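Local coordinates for CPXV203 protein (Cowpox virus, PDB 4HKJ), which probably binds fully assembled MHC class I molecules and keeps them in the endoplasmic reticulum, helping the virus evade T-cell recognition, at residues 52-66 against 98-112. Residues are numbered along the deposited sequence; the frame is centred on the assembly and turned at random.
Sequences GYRVVVHDQCEEPNP and PDCSKHILISVYCDQ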
loop_
_atom_site.group_PDB
_atom_site.type_symbol
_atom_site.label_atom_id
_atom_site.label_comp_id
_atom_site.label_asym_id
_atom_site.label_seq_id
_atom_site.Cartn_x
_atom_site.Cartn_y
_atom_site.Cartn_z
ATOM N N GLY D 52 22.904 -3.007 -6.415
ATOM C CA GLY D 52 22.785 -4.162 -7.286
ATOM C C GLY D 52 22.103 -3.867 -8.606
ATOM O O GLY D 52 21.978 -4.747 -9.457
ATOM N N TYR D 53 21.659 -2.628 -8.783
ATOM C CA TYR D 53 20.982 -2.239 -10.011
ATOM C C TYR D 53 21.591 -0.981 -10.611
ATOM O O TYR D 53 22.161 -0.153 -9.898
ATOM C CB TYR D 53 19.493 -1.993 -9.756
ATOM C CG TYR D 53 18.802 -3.082 -8.968
ATOM C CD1 TYR D 53 18.747 -4.383 -9.445
ATOM C CD2 TYR D 53 18.183 -2.799 -7.757
ATOM C CE1 TYR D 53 18.111 -5.380 -8.728
ATOM C CE2 TYR D 53 17.543 -3.787 -7.034
ATOM C CZ TYR D 53 17.510 -5.076 -7.526
ATOM O OH TYR D 53 16.873 -6.061 -6.809
ATOM N N ARG D 54 21.473 -0.848 -11.926
ATOM C CA ARG D 54 21.774 0.414 -12.584
ATOM C C ARG D 54 20.539 0.887 -13.347
ATOM O O ARG D 54 19.957 0.143 -14.136
ATOM C CB ARG D 54 23.012 0.310 -13.481
ATOM C CG ARG D 54 22.888 -0.611 -14.678
ATOM C CD ARG D 54 24.160 -0.564 -15.511
ATOM N NE ARG D 54 24.601 0.812 -15.730
ATOM C CZ ARG D 54 25.668 1.155 -16.444
ATOM N NH1 ARG D 54 26.414 0.221 -17.020
ATOM N NH2 ARG D 54 25.989 2.434 -16.583
ATOM N N VAL D 55 20.126 2.120 -13.082
ATOM C CA VAL D 55 18.852 2.614 -13.589
ATOM C C VAL D 55 19.028 3.804 -14.526
ATOM O O VAL D 55 19.747 4.752 -14.213
ATOM C CB VAL D 55 17.911 3.001 -12.431
ATOM C CG1 VAL D 55 16.574 3.482 -12.963
ATOM C CG2 VAL D 55 17.722 1.821 -11.488
ATOM N N VAL D 56 18.367 3.741 -15.677
ATOM C CA VAL D 56 18.410 4.817 -16.656
ATOM C C VAL D 56 17.059 5.520 -16.728
ATOM O O VAL D 56 16.019 4.872 -16.852
ATOM C CB VAL D 56 18.773 4.281 -18.055
ATOM C CG1 VAL D 56 18.828 5.418 -19.060
ATOM C CG2 VAL D 56 20.099 3.539 -18.016
ATOM N N VAL D 57 17.078 6.847 -16.643
ATOM C CA VAL D 57 15.849 7.634 -16.704
ATOM C C VAL D 57 15.897 8.651 -17.843
ATOM O O VAL D 57 16.762 9.525 -17.872
ATOM C CB VAL D 57 15.588 8.375 -15.378
ATOM C CG1 VAL D 57 14.293 9.164 -15.459
ATOM C CG2 VAL D 57 15.543 7.391 -14.220
ATOM N N HIS D 58 14.964 8.531 -18.783
ATOM C CA HIS D 58 14.910 9.436 -19.928
ATOM C C HIS D 58 13.625 10.252 -19.958
ATOM O O HIS D 58 12.690 9.993 -19.201
ATOM C CB HIS D 58 15.032 8.657 -21.238
ATOM C CG HIS D 58 16.409 8.144 -21.517
ATOM N ND1 HIS D 58 17.476 8.977 -21.775
ATOM C CD2 HIS D 58 16.892 6.881 -21.594
ATOM C CE1 HIS D 58 18.558 8.252 -21.990
ATOM N NE2 HIS D 58 18.231 6.976 -21.887
ATOM N N ASP D 59 13.597 11.247 -20.839
ATOM C CA ASP D 59 12.373 11.975 -21.146
ATOM C C ASP D 59 12.141 11.958 -22.655
ATOM O O ASP D 59 13.032 11.581 -23.417
ATOM C CB ASP D 59 12.420 13.410 -20.605
ATOM C CG ASP D 59 13.649 14.187 -21.067
ATOM O OD1 ASP D 59 14.261 13.819 -22.092
ATOM O OD2 ASP D 59 13.997 15.184 -20.399
ATOM N N GLN D 60 10.954 12.366 -23.088
ATOM C CA GLN D 60 10.630 12.352 -24.512
ATOM C C GLN D 60 11.100 13.612 -25.235
ATOM O O GLN D 60 10.591 13.952 -26.305
ATOM C CB GLN D 60 9.128 12.136 -24.727
ATOM C CG GLN D 60 8.653 10.730 -24.384
ATOM C CD GLN D 60 7.191 10.505 -24.721
ATOM O OE1 GLN D 60 6.524 11.387 -25.262
ATOM N NE2 GLN D 60 6.686 9.319 -24.402
ATOM N N CYS D 61 12.078 14.297 -24.651
ATOM C CA CYS D 61 12.639 15.501 -25.254
ATOM C C CYS D 61 13.882 15.195 -26.081
ATOM O O CYS D 61 14.795 14.511 -25.617
ATOM C CB CYS D 61 12.987 16.533 -24.179
ATOM S SG CYS D 61 11.569 17.287 -23.361
ATOM N N GLU D 62 13.910 15.705 -27.307
ATOM C CA GLU D 62 15.088 15.595 -28.158
ATOM C C GLU D 62 15.873 16.898 -28.098
ATOM O O GLU D 62 17.105 16.899 -28.089
ATOM C CB GLU D 62 14.686 15.287 -29.601
ATOM C CG GLU D 62 13.986 13.951 -29.780
ATOM C CD GLU D 62 13.574 13.696 -31.216
ATOM O OE1 GLU D 62 13.724 14.613 -32.051
ATOM O OE2 GLU D 62 13.103 12.577 -31.510
ATOM N N GLU D 63 15.144 18.009 -28.058
ATOM C CA GLU D 63 15.744 19.327 -27.919
ATOM C C GLU D 63 16.281 19.484 -26.500
ATOM O O GLU D 63 15.620 19.081 -25.543
ATOM C CB GLU D 63 14.700 20.407 -28.216
ATOM C CG GLU D 63 15.260 21.812 -28.386
ATOM C CD GLU D 63 16.145 21.943 -29.611
ATOM O OE1 GLU D 63 15.981 21.146 -30.559
ATOM O OE2 GLU D 63 17.010 22.845 -29.626
ATOM N N PRO D 64 17.492 20.054 -26.360
ATOM C CA PRO D 64 18.104 20.265 -25.043
ATOM C C PRO D 64 17.225 21.081 -24.096
ATOM O O PRO D 64 17.166 22.307 -24.196
ATOM C CB PRO D 64 19.397 21.028 -25.370
ATOM C CG PRO D 64 19.234 21.510 -26.783
ATOM C CD PRO D 64 18.383 20.482 -27.449
ATOM N N ASN D 65 16.544 20.387 -23.190
ATOM C CA ASN D 65 15.703 21.021 -22.183
ATOM C C ASN D 65 16.125 20.589 -20.783
ATOM O O ASN D 65 16.698 19.512 -20.612
ATOM C CB ASN D 65 14.230 20.670 -22.421
ATOM C CG ASN D 65 13.675 21.296 -23.686
ATOM O OD1 ASN D 65 14.175 22.318 -24.158
ATOM N ND2 ASN D 65 12.633 20.688 -24.239
ATOM N N PRO D 66 15.854 21.432 -19.773
ATOM C CA PRO D 66 16.166 21.063 -18.387
ATOM C C PRO D 66 15.411 19.811 -17.949
ATOM O O PRO D 66 14.186 19.763 -18.058
ATOM C CB PRO D 66 15.693 22.282 -17.582
ATOM C CG PRO D 66 14.751 23.012 -18.489
ATOM C CD PRO D 66 15.282 22.786 -19.865
ATOM N N PRO D 98 7.603 22.159 -20.536
ATOM C CA PRO D 98 7.308 21.444 -21.783
ATOM C C PRO D 98 6.723 20.061 -21.514
ATOM O O PRO D 98 7.107 19.414 -20.541
ATOM C CB PRO D 98 8.685 21.318 -22.437
ATOM C CG PRO D 98 9.423 22.517 -21.957
ATOM C CD PRO D 98 8.958 22.737 -20.544
ATOM N N ASP D 99 5.800 19.624 -22.366
ATOM C CA ASP D 99 5.106 18.356 -22.165
ATOM C C ASP D 99 6.058 17.165 -22.231
ATOM O O ASP D 99 5.935 16.219 -21.453
ATOM C CB ASP D 99 3.985 18.192 -23.192
ATOM C CG ASP D 99 3.002 17.103 -22.812
ATOM O OD1 ASP D 99 2.086 17.384 -22.010
ATOM O OD2 ASP D 99 3.140 15.967 -23.314
ATOM N N CYS D 100 7.008 17.222 -23.161
ATOM C CA CYS D 100 7.955 16.131 -23.372
ATOM C C CYS D 100 8.800 15.851 -22.131
ATOM O O CYS D 100 9.196 14.711 -21.884
ATOM C CB CYS D 100 8.867 16.443 -24.558
ATOM S SG CYS D 100 9.898 17.909 -24.329
ATOM N N SER D 101 9.078 16.895 -21.357
ATOM C CA SER D 101 9.870 16.752 -20.143
ATOM C C SER D 101 9.051 16.138 -19.012
ATOM O O SER D 101 9.588 15.821 -17.949
ATOM C CB SER D 101 10.440 18.104 -19.712
ATOM O OG SER D 101 11.322 18.622 -20.691
ATOM N N LYS D 102 7.752 15.971 -19.242
ATOM C CA LYS D 102 6.871 15.388 -18.235
ATOM C C LYS D 102 6.496 13.945 -18.563
ATOM O O LYS D 102 5.681 13.330 -17.874
ATOM C CB LYS D 102 5.621 16.250 -18.046
ATOM C CG LYS D 102 5.919 17.625 -17.467
ATOM C CD LYS D 102 4.654 18.441 -17.256
ATOM C CE LYS D 102 3.998 18.811 -18.577
ATOM N NZ LYS D 102 2.803 19.672 -18.368
ATOM N N HIS D 103 7.095 13.410 -19.622
ATOM C CA HIS D 103 6.961 11.995 -19.941
ATOM C C HIS D 103 8.247 11.268 -19.576
ATOM O O HIS D 103 9.274 11.430 -20.235
ATOM C CB HIS D 103 6.630 11.794 -21.421
ATOM C CG HIS D 103 5.182 11.987 -21.745
ATOM N ND1 HIS D 103 4.608 13.233 -21.881
ATOM C CD2 HIS D 103 4.188 11.091 -21.951
ATOM C CE1 HIS D 103 3.326 13.095 -22.162
ATOM N NE2 HIS D 103 3.045 11.805 -22.210
ATOM N N ILE D 104 8.181 10.469 -18.516
ATOM C CA ILE D 104 9.362 9.817 -17.964
ATOM C C ILE D 104 9.442 8.339 -18.335
ATOM O O ILE D 104 8.478 7.594 -18.165
ATOM C CB ILE D 104 9.393 9.945 -16.427
ATOM C CG1 ILE D 104 9.321 11.414 -16.009
ATOM C CG2 ILE D 104 10.635 9.282 -15.858
ATOM C CD1 ILE D 104 10.459 12.258 -16.537
ATOM N N LEU D 105 10.599 7.922 -18.841
ATOM C CA LEU D 105 10.854 6.515 -19.121
ATOM C C LEU D 105 12.000 5.999 -18.255
ATOM O O LEU D 105 13.137 6.454 -18.379
ATOM C CB LEU D 105 11.180 6.301 -20.598
ATOM C CG LEU D 105 11.699 4.902 -20.950
ATOM C CD1 LEU D 105 10.650 3.838 -20.653
ATOM C CD2 LEU D 105 12.144 4.839 -22.403
ATOM N N ILE D 106 11.692 5.048 -17.380
ATOM C CA ILE D 106 12.681 4.514 -16.453
ATOM C C ILE D 106 13.004 3.051 -16.747
ATOM O O ILE D 106 12.112 2.204 -16.793
ATOM C CB ILE D 106 12.211 4.668 -14.994
ATOM C CG1 ILE D 106 12.071 6.151 -14.646
ATOM C CG2 ILE D 106 13.178 3.989 -14.044
ATOM C CD1 ILE D 106 11.619 6.417 -13.226
ATOM N N SER D 107 14.286 2.763 -16.952
ATOM C CA SER D 107 14.733 1.406 -17.241
ATOM C C SER D 107 15.606 0.876 -16.109
ATOM O O SER D 107 16.630 1.472 -15.773
ATOM C CB SER D 107 15.504 1.369 -18.561
ATOM O OG SER D 107 14.782 2.019 -19.593
ATOM N N VAL D 108 15.197 -0.246 -15.522
ATOM C CA VAL D 108 15.926 -0.824 -14.397
ATOM C C VAL D 108 16.645 -2.119 -14.773
ATOM O O VAL D 108 16.015 -3.155 -14.985
ATOM C CB VAL D 108 15.000 -1.091 -13.198
ATOM C CG1 VAL D 108 15.801 -1.644 -12.031
ATOM C CG2 VAL D 108 14.277 0.182 -12.793
ATOM N N TYR D 109 17.970 -2.049 -14.847
ATOM C CA TYR D 109 18.790 -3.215 -15.140
ATOM C C TYR D 109 19.486 -3.688 -13.871
ATOM O O TYR D 109 19.702 -2.902 -12.949
ATOM C CB TYR D 109 19.831 -2.880 -16.207
ATOM C CG TYR D 109 19.255 -2.219 -17.439
ATOM C CD1 TYR D 109 18.777 -2.978 -18.498
ATOM C CD2 TYR D 109 19.192 -0.835 -17.543
ATOM C CE1 TYR D 109 18.249 -2.377 -19.627
ATOM C CE2 TYR D 109 18.667 -0.227 -18.666
ATOM C CZ TYR D 109 18.197 -1.002 -19.703
ATOM O OH TYR D 109 17.674 -0.395 -20.820
ATOM N N CYS D 110 19.837 -4.970 -13.827
ATOM C CA CYS D 110 20.538 -5.525 -12.672
ATOM C C CYS D 110 22.026 -5.729 -12.951
ATOM O O CYS D 110 22.407 -6.244 -14.002
ATOM C CB CYS D 110 19.886 -6.833 -12.212
ATOM S SG CYS D 110 19.316 -7.918 -13.542
ATOM N N ASP D 111 22.859 -5.319 -11.997
ATOM C CA ASP D 111 24.309 -5.404 -12.136
ATOM C C ASP D 111 24.903 -6.549 -11.323
ATOM O O ASP D 111 25.827 -7.227 -11.771
ATOM C CB ASP D 111 24.962 -4.086 -11.709
ATOM C CG ASP D 111 25.057 -3.089 -12.845
ATOM O OD1 ASP D 111 24.388 -3.303 -13.876
ATOM O OD2 ASP D 111 25.801 -2.094 -12.708
ATOM N N GLN D 112 24.367 -6.752 -10.125
ATOM C CA GLN D 112 24.893 -7.748 -9.197
ATOM C C GLN D 112 24.786 -9.165 -9.752
ATOM O O GLN D 112 25.790 -9.867 -9.885
ATOM C CB GLN D 112 24.164 -7.648 -7.854
ATOM C CG GLN D 112 24.802 -8.447 -6.732
ATOM C CD GLN D 112 24.223 -8.098 -5.377
ATOM O OE1 GLN D 112 23.498 -7.113 -5.236
ATOM N NE2 GLN D 112 24.538 -8.904 -4.370
#
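Val-55 and Val-57 meet Ile-104, Ile-106 and Val-108 on one face of an antiparallel strand pair. Val-57 CG1, anti to its own N (chi1 -179°), touches Ile-104 CG2 at 3.7 Å, while Val-57 CG2 lies alongside Ile-106 CG1. Val-55 divides its branches likewise: CG1 packs on Ile-106 CG2 at 3.6 Å and CG2 runs beside Val-108. Further along this face the Tyr-53 ring presents its edge to Cys-110 CA.

On the other face, Val-56 CG2 meets the edge of the Tyr-109 ring at CE2. Arg-54 leans its CG and CD on the Asp-111 carboxylate, yet no N-H points at it; the two flat groups stand 82° apart, and NE to Asp-111 OD2 is 4.4 Å, so any attraction is probably that of the charges alone.

Paired backbone bonds join Arg-54 to Tyr-109, Val-56 to Ser-107 and His-58 to Leu-105, and Ser-107 N reaches Val-56 O nearly straight (2.7 Å, 175°). At one end Gly-52 O takes two bonds, from Asp-111 N and Gln-112 N, both from the same face of its carbonyl plane. At the other, Gln-60 N bonds Cys-100 O, Gln-60 OE1 lies over one face of the His-103 ring, and the Cys-61–Cys-100 disulfide (SG to SG 2.0 Å) ties the loop after strand 53-59 to the 3-10 turn before strand 103-110. His-103 ND1 in turn bonds Asp-99 O in its ring plane.

Strands 45-50 and 131-137 flank the pair. The valine-isoleucine face packs against strands 15-25 and 81-88 of the second sheet, the arrangement of a beta-sandwich, here that of the poxvirus T4 protein family.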